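Local atomic coordinates of MGS-M4 (Unidentified, PDB entry 4Q3M), a protein that probably reduces carbonyl compounds with a nicotinamide cofactor as a member of the aldo-keto reductase family, its true substrate being unknown. Residues M12-L17 with E224-P229; P154-V159 with Q180-A185. All blocks are in the same frame, centred on the assembly; numbering follows the deposited sequence.

Contact 1: residues M12-L17 with E224-P229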
loop_
_atom_site.group_PDB
_atom_site.type_symbol
_atom_site.label_atom_id
_atom_site.label_comp_id
_atom_site.label_asym_id
_atom_site.label_seq_id
_atom_site.Cartn_x
_atom_site.Cartn_y
_atom_site.Cartn_z
ATOM N N MET A 12 -22.443 9.016 14.203
ATOM C CA MET A 12 -21.704 9.668 13.132
ATOM C C MET A 12 -22.440 9.487 11.811
ATOM O O MET A 12 -22.615 8.358 11.351
ATOM C CB MET A 12 -20.286 9.100 13.037
ATOM C CG MET A 12 -19.421 9.723 11.954
ATOM S SD MET A 12 -17.823 8.897 11.813
ATOM C CE MET A 12 -17.000 9.942 10.616
ATOM N N PRO A 13 -22.892 10.599 11.208
ATOM C CA PRO A 13 -23.572 10.563 9.907
ATOM C C PRO A 13 -22.753 9.803 8.870
ATOM O O PRO A 13 -21.608 10.171 8.602
ATOM C CB PRO A 13 -23.697 12.043 9.539
ATOM C CG PRO A 13 -23.746 12.741 10.854
ATOM C CD PRO A 13 -22.826 11.964 11.756
ATOM N N ILE A 14 -23.338 8.752 8.304
ATOM C CA ILE A 14 -22.612 7.846 7.420
ATOM C C ILE A 14 -22.149 8.542 6.140
ATOM O O ILE A 14 -21.256 8.054 5.448
ATOM C CB ILE A 14 -23.472 6.612 7.058
ATOM C CG1 ILE A 14 -22.584 5.434 6.650
ATOM C CG2 ILE A 14 -24.485 6.953 5.974
ATOM C CD1 ILE A 14 -23.344 4.153 6.397
ATOM N N ILE A 15 -22.751 9.687 5.835
ATOM C CA ILE A 15 -22.308 10.494 4.708
ATOM C C ILE A 15 -21.911 11.885 5.194
ATOM O O ILE A 15 -22.443 12.382 6.187
ATOM C CB ILE A 15 -23.395 10.605 3.614
ATOM C CG1 ILE A 15 -22.788 11.109 2.301
ATOM C CG2 ILE A 15 -24.546 11.495 4.070
ATOM C CD1 ILE A 15 -23.792 11.282 1.191
ATOM N N GLY A 16 -20.958 12.499 4.503
ATOM C CA GLY A 16 -20.504 13.831 4.850
ATOM C C GLY A 16 -19.812 14.511 3.688
ATOM O O GLY A 16 -19.420 13.861 2.721
ATOM N N LEU A 17 -19.664 15.827 3.783
ATOM C CA LEU A 17 -18.988 16.588 2.741
ATOM C C LEU A 17 -17.477 16.559 2.927
ATOM O O LEU A 17 -16.969 16.826 4.016
ATOM C CB LEU A 17 -19.477 18.037 2.722
ATOM C CG LEU A 17 -18.719 18.949 1.755
ATOM C CD1 LEU A 17 -18.935 18.506 0.315
ATOM C CD2 LEU A 17 -19.118 20.403 1.944
ATOM N N GLU A 224 -21.762 -0.485 5.184
ATOM C CA GLU A 224 -21.715 0.187 6.483
ATOM C C GLU A 224 -20.415 0.968 6.671
ATOM O O GLU A 224 -19.833 0.976 7.756
ATOM C CB GLU A 224 -21.897 -0.824 7.618
ATOM C CG GLU A 224 -23.256 -1.508 7.619
ATOM C CD GLU A 224 -23.423 -2.482 8.770
ATOM O OE1 GLU A 224 -22.399 -2.931 9.326
ATOM O OE2 GLU A 224 -24.580 -2.795 9.120
ATOM N N ILE A 225 -19.969 1.620 5.602
ATOM C CA ILE A 225 -18.757 2.430 5.638
ATOM C C ILE A 225 -19.093 3.913 5.515
ATOM O O ILE A 225 -19.838 4.316 4.622
ATOM C CB ILE A 225 -17.780 2.036 4.510
ATOM C CG1 ILE A 225 -17.270 0.609 4.717
ATOM C CG2 ILE A 225 -16.614 3.013 4.439
ATOM C CD1 ILE A 225 -16.278 0.157 3.664
ATOM N N VAL A 226 -18.545 4.721 6.420
ATOM C CA VAL A 226 -18.732 6.165 6.361
ATOM C C VAL A 226 -18.042 6.731 5.123
ATOM O O VAL A 226 -16.867 6.455 4.877
ATOM C CB VAL A 226 -18.187 6.862 7.622
ATOM C CG1 VAL A 226 -18.371 8.368 7.519
ATOM C CG2 VAL A 226 -18.875 6.320 8.865
ATOM N N VAL A 227 -18.778 7.517 4.344
ATOM C CA VAL A 227 -18.265 8.042 3.083
ATOM C C VAL A 227 -18.285 9.572 3.060
ATOM O O VAL A 227 -19.250 10.198 3.500
ATOM C CB VAL A 227 -19.074 7.484 1.888
ATOM C CG1 VAL A 227 -20.559 7.734 2.081
ATOM C CG2 VAL A 227 -18.592 8.078 0.577
ATOM N N ILE A 228 -17.209 10.168 2.555
ATOM C CA ILE A 228 -17.093 11.622 2.499
ATOM C C ILE A 228 -16.594 12.120 1.141
ATOM O O ILE A 228 -15.419 12.453 0.989
ATOM C CB ILE A 228 -16.152 12.145 3.603
ATOM C CG1 ILE A 228 -14.951 11.211 3.767
ATOM C CG2 ILE A 228 -16.896 12.263 4.922
ATOM C CD1 ILE A 228 -13.867 11.760 4.664
ATOM N N PRO A 229 -17.492 12.178 0.146
ATOM C CA PRO A 229 -17.111 12.672 -1.182
ATOM C C PRO A 229 -16.799 14.167 -1.187
ATOM O O PRO A 229 -17.564 14.962 -0.640
ATOM C CB PRO A 229 -18.344 12.367 -2.039
ATOM C CG PRO A 229 -19.474 12.313 -1.070
ATOM C CD PRO A 229 -18.900 11.747 0.195
#

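Contact 2: residues P154-V159 with Q180-A185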
loop_
_atom_site.group_PDB
_atom_site.type_symbol
_atom_site.label_atom_id
_atom_site.label_comp_id
_atom_site.label_asym_id
_atom_site.label_seq_id
_atom_site.Cartn_x
_atom_site.Cartn_y
_atom_site.Cartn_z
ATOM N N PRO A 154 -9.052 3.176 19.371
ATOM C CA PRO A 154 -9.402 3.911 18.149
ATOM C C PRO A 154 -10.843 3.662 17.721
ATOM O O PRO A 154 -11.331 2.536 17.821
ATOM C CB PRO A 154 -8.420 3.355 17.115
ATOM C CG PRO A 154 -7.244 2.933 17.918
ATOM C CD PRO A 154 -7.804 2.408 19.209
ATOM N N MET A 155 -11.511 4.707 17.247
ATOM C CA MET A 155 -12.923 4.612 16.905
ATOM C C MET A 155 -13.147 4.702 15.400
ATOM O O MET A 155 -14.115 4.150 14.876
ATOM C CB MET A 155 -13.712 5.710 17.621
ATOM C CG MET A 155 -13.438 5.786 19.116
ATOM S SD MET A 155 -14.267 7.166 19.924
ATOM C CE MET A 155 -13.642 7.003 21.595
ATOM N N VAL A 156 -12.252 5.401 14.708
ATOM C CA VAL A 156 -12.389 5.622 13.272
ATOM C C VAL A 156 -11.048 5.500 12.550
ATOM O O VAL A 156 -10.032 6.010 13.021
ATOM C CB VAL A 156 -12.999 7.016 12.973
ATOM C CG1 VAL A 156 -12.932 7.336 11.485
ATOM C CG2 VAL A 156 -14.434 7.099 13.476
ATOM N N ASN A 157 -11.050 4.810 11.412
ATOM C CA ASN A 157 -9.887 4.770 10.533
ATOM C C ASN A 157 -10.254 5.248 9.131
ATOM O O ASN A 157 -10.861 4.510 8.354
ATOM C CB ASN A 157 -9.299 3.359 10.473
ATOM C CG ASN A 157 -7.998 3.300 9.690
ATOM O OD1 ASN A 157 -7.330 4.316 9.493
ATOM N ND2 ASN A 157 -7.631 2.106 9.240
ATOM N N GLN A 158 -9.893 6.487 8.809
ATOM C CA GLN A 158 -10.213 7.052 7.503
ATOM C C GLN A 158 -9.135 6.726 6.474
ATOM O O GLN A 158 -8.015 7.229 6.554
ATOM C CB GLN A 158 -10.402 8.568 7.596
ATOM C CG GLN A 158 -10.782 9.209 6.271
ATOM C CD GLN A 158 -10.901 10.717 6.354
ATOM O OE1 GLN A 158 -10.294 11.442 5.566
ATOM N NE2 GLN A 158 -11.692 11.199 7.306
ATOM N N VAL A 159 -9.481 5.885 5.505
ATOM C CA VAL A 159 -8.529 5.470 4.480
ATOM C C VAL A 159 -9.126 5.546 3.079
ATOM O O VAL A 159 -10.347 5.542 2.910
ATOM C CB VAL A 159 -8.027 4.033 4.724
ATOM C CG1 VAL A 159 -7.160 3.972 5.974
ATOM C CG2 VAL A 159 -9.202 3.071 4.827
ATOM N N GLN A 180 -14.556 1.945 13.166
ATOM C CA GLN A 180 -15.375 2.365 12.037
ATOM C C GLN A 180 -14.500 2.828 10.883
ATOM O O GLN A 180 -13.844 3.866 10.967
ATOM C CB GLN A 180 -16.336 3.481 12.443
ATOM C CG GLN A 180 -17.135 4.054 11.280
ATOM C CD GLN A 180 -18.072 3.036 10.657
ATOM O OE1 GLN A 180 -18.744 2.283 11.361
ATOM N NE2 GLN A 180 -18.119 3.008 9.331
ATOM N N LEU A 181 -14.488 2.052 9.804
ATOM C CA LEU A 181 -13.730 2.430 8.622
ATOM C C LEU A 181 -14.433 3.566 7.890
ATOM O O LEU A 181 -15.638 3.511 7.645
ATOM C CB LEU A 181 -13.537 1.233 7.691
ATOM C CG LEU A 181 -12.520 1.433 6.565
ATOM C CD1 LEU A 181 -11.567 0.253 6.488
ATOM C CD2 LEU A 181 -13.225 1.639 5.234
ATOM N N GLU A 182 -13.670 4.600 7.556
ATOM C CA GLU A 182 -14.201 5.741 6.827
ATOM C C GLU A 182 -13.494 5.859 5.484
ATOM O O GLU A 182 -12.272 5.742 5.404
ATOM C CB GLU A 182 -14.040 7.025 7.641
ATOM C CG GLU A 182 -14.738 8.235 7.046
ATOM C CD GLU A 182 -14.577 9.477 7.902
ATOM O OE1 GLU A 182 -13.634 9.518 8.722
ATOM O OE2 GLU A 182 -15.392 10.412 7.757
ATOM N N ALA A 183 -14.265 6.086 4.427
ATOM C CA ALA A 183 -13.711 6.116 3.082
ATOM C C ALA A 183 -13.550 7.535 2.558
ATOM O O ALA A 183 -14.534 8.258 2.400
ATOM C CB ALA A 183 -14.589 5.309 2.137
ATOM N N TYR A 184 -12.309 7.938 2.293
ATOM C CA TYR A 184 -12.078 9.170 1.554
ATOM C C TYR A 184 -11.702 8.800 0.126
ATOM O O TYR A 184 -11.394 7.640 -0.158
ATOM C CB TYR A 184 -11.007 10.050 2.221
ATOM C CG TYR A 184 -9.558 9.640 2.023
ATOM C CD1 TYR A 184 -8.871 9.964 0.856
ATOM C CD2 TYR A 184 -8.864 8.974 3.025
ATOM C CE1 TYR A 184 -7.549 9.606 0.680
ATOM C CE2 TYR A 184 -7.537 8.615 2.858
ATOM C CZ TYR A 184 -6.885 8.933 1.685
ATOM O OH TYR A 184 -5.566 8.578 1.515
ATOM N N ALA A 185 -11.728 9.791 -0.760
ATOM C CA ALA A 185 -11.640 9.565 -2.201
ATOM C C ALA A 185 -12.599 8.469 -2.678
ATOM O O ALA A 185 -12.178 7.530 -3.357
ATOM C CB ALA A 185 -10.209 9.219 -2.596
#

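Contact 1: residues M12-L17 with E224-P229
Ile14, Ile15 and Gly16 run beside Val226, Val227 and Ile228 in a short, buried backbone pairing at the seam of the barrel, where the start of the chain meets the last barrel strand. Two hydrogen bonds join the backbones. Val227 N gives a nearly straight one to Ile14 O (2.8 Å, 169° at the hydrogen), while the return bond from Gly16 N to Val227 O is weak and bent (3.0 Å, 134°). Ile15 is thus bridged to Val227, and a CA-H...O contact of 3.2 Å from Ile228 CA to Gly16 O carries the pairing a residue further.

Side chains close both flanks. Met12, extended throughout with CG anti to its nitrogen (chi1 -179°), lies roughly perpendicular to Val226 and sets CE 3.7 Å from Val226 CG1; both residues also pack on Glu182. Ile14 brings CG1 to 3.6 Å from Ile225 O. Ile15 and Val227 run alongside each other, their CG1 atoms 4.1 Å apart, with Val227 leaning on Ile217 and Leu220 of helix 212-222 and Ile15 on Phe244. Beyond the bridge, Leu17 passes into backbone bonding with His41 and Asp43 of the next strand. Bringing the segment that leads into the first parallel strand, 17-18, against the eighth, 226-227, closes the ring of strands, as expected of the TIM barrel of the aldo-keto reductases.

Contact 2: residues P154-V159 with Q180-A185
Gln180 N binds Met155 O (2.8 Å) in the first of six hydrogen bonds between 154-159 and 180-185, five of them between backbones. Gln180 O accepts Asn157 N (3.0 Å), Asn157 O takes Glu182 N (2.9 Å), Glu182 O takes Val159 N (2.8 Å), and Val159 O receives Tyr184 N in a longer bond of 3.2 Å. The Gln158 backbone bonds on its other side to Val135 of strand 133-136 and to Asn137 just beyond it.

The sixth bond joins side chains. Both chains are extended, CG anti to N (chi1 -178° in Gln158, -172° in Glu182), and Gln158 NE2 meets Glu182 OE1 at 2.9 Å. The hydrogen leaves in the amide plane but arrives from above the carboxylate, whose plane stands 88° to the amide. NE2 also bonds to Asp43 OD1. A leucine at Gln158 would probably leave both Glu182 OE1 and Asp43 OD1 without this donor.

These parallel strands and helix 168-176 form a beta-alpha-beta unit of the barrel. Val156, Gln158 and Glu182 share the face that touches Leu104 of strand 102-105; Val159 and Leu181 lie roughly perpendicular on the helix side, both against Leu170. There Asn157 ND2 is satisfied by Phe138 O.

Gln158 CG sits at the edge of the Tyr184 ring, whose OH bonds to Asn137 OD1. Tyr184, at the end of strand 180-184, probably corresponds to the tyrosine that stacks on the nicotinamide in related aldo-keto reductases. Gln180 NE2 donates to Leu181 O at 3.0 Å and also to Glu224 O.

Contact 2 is nested along the chain inside the long loop that contact 1 closes; their centres lie about 9 Å apart, and both reach the parallel sheet, where strands 180-184 and 226-227 are neighbours. The strands follow in the order 156-160, 180-184, 226-227, so contact 2 joins the sixth to the seventh and contact 1 brings the eighth to the segment leading into the first, strand 17-18. They touch directly: Val226 O is probably hydrogen-bonded to Ala183 N, and Ile225 packs on Leu181. One contact is therefore local to a repeating unit and the other unites the ends of the barrel, together forming a continuous arc of its wall.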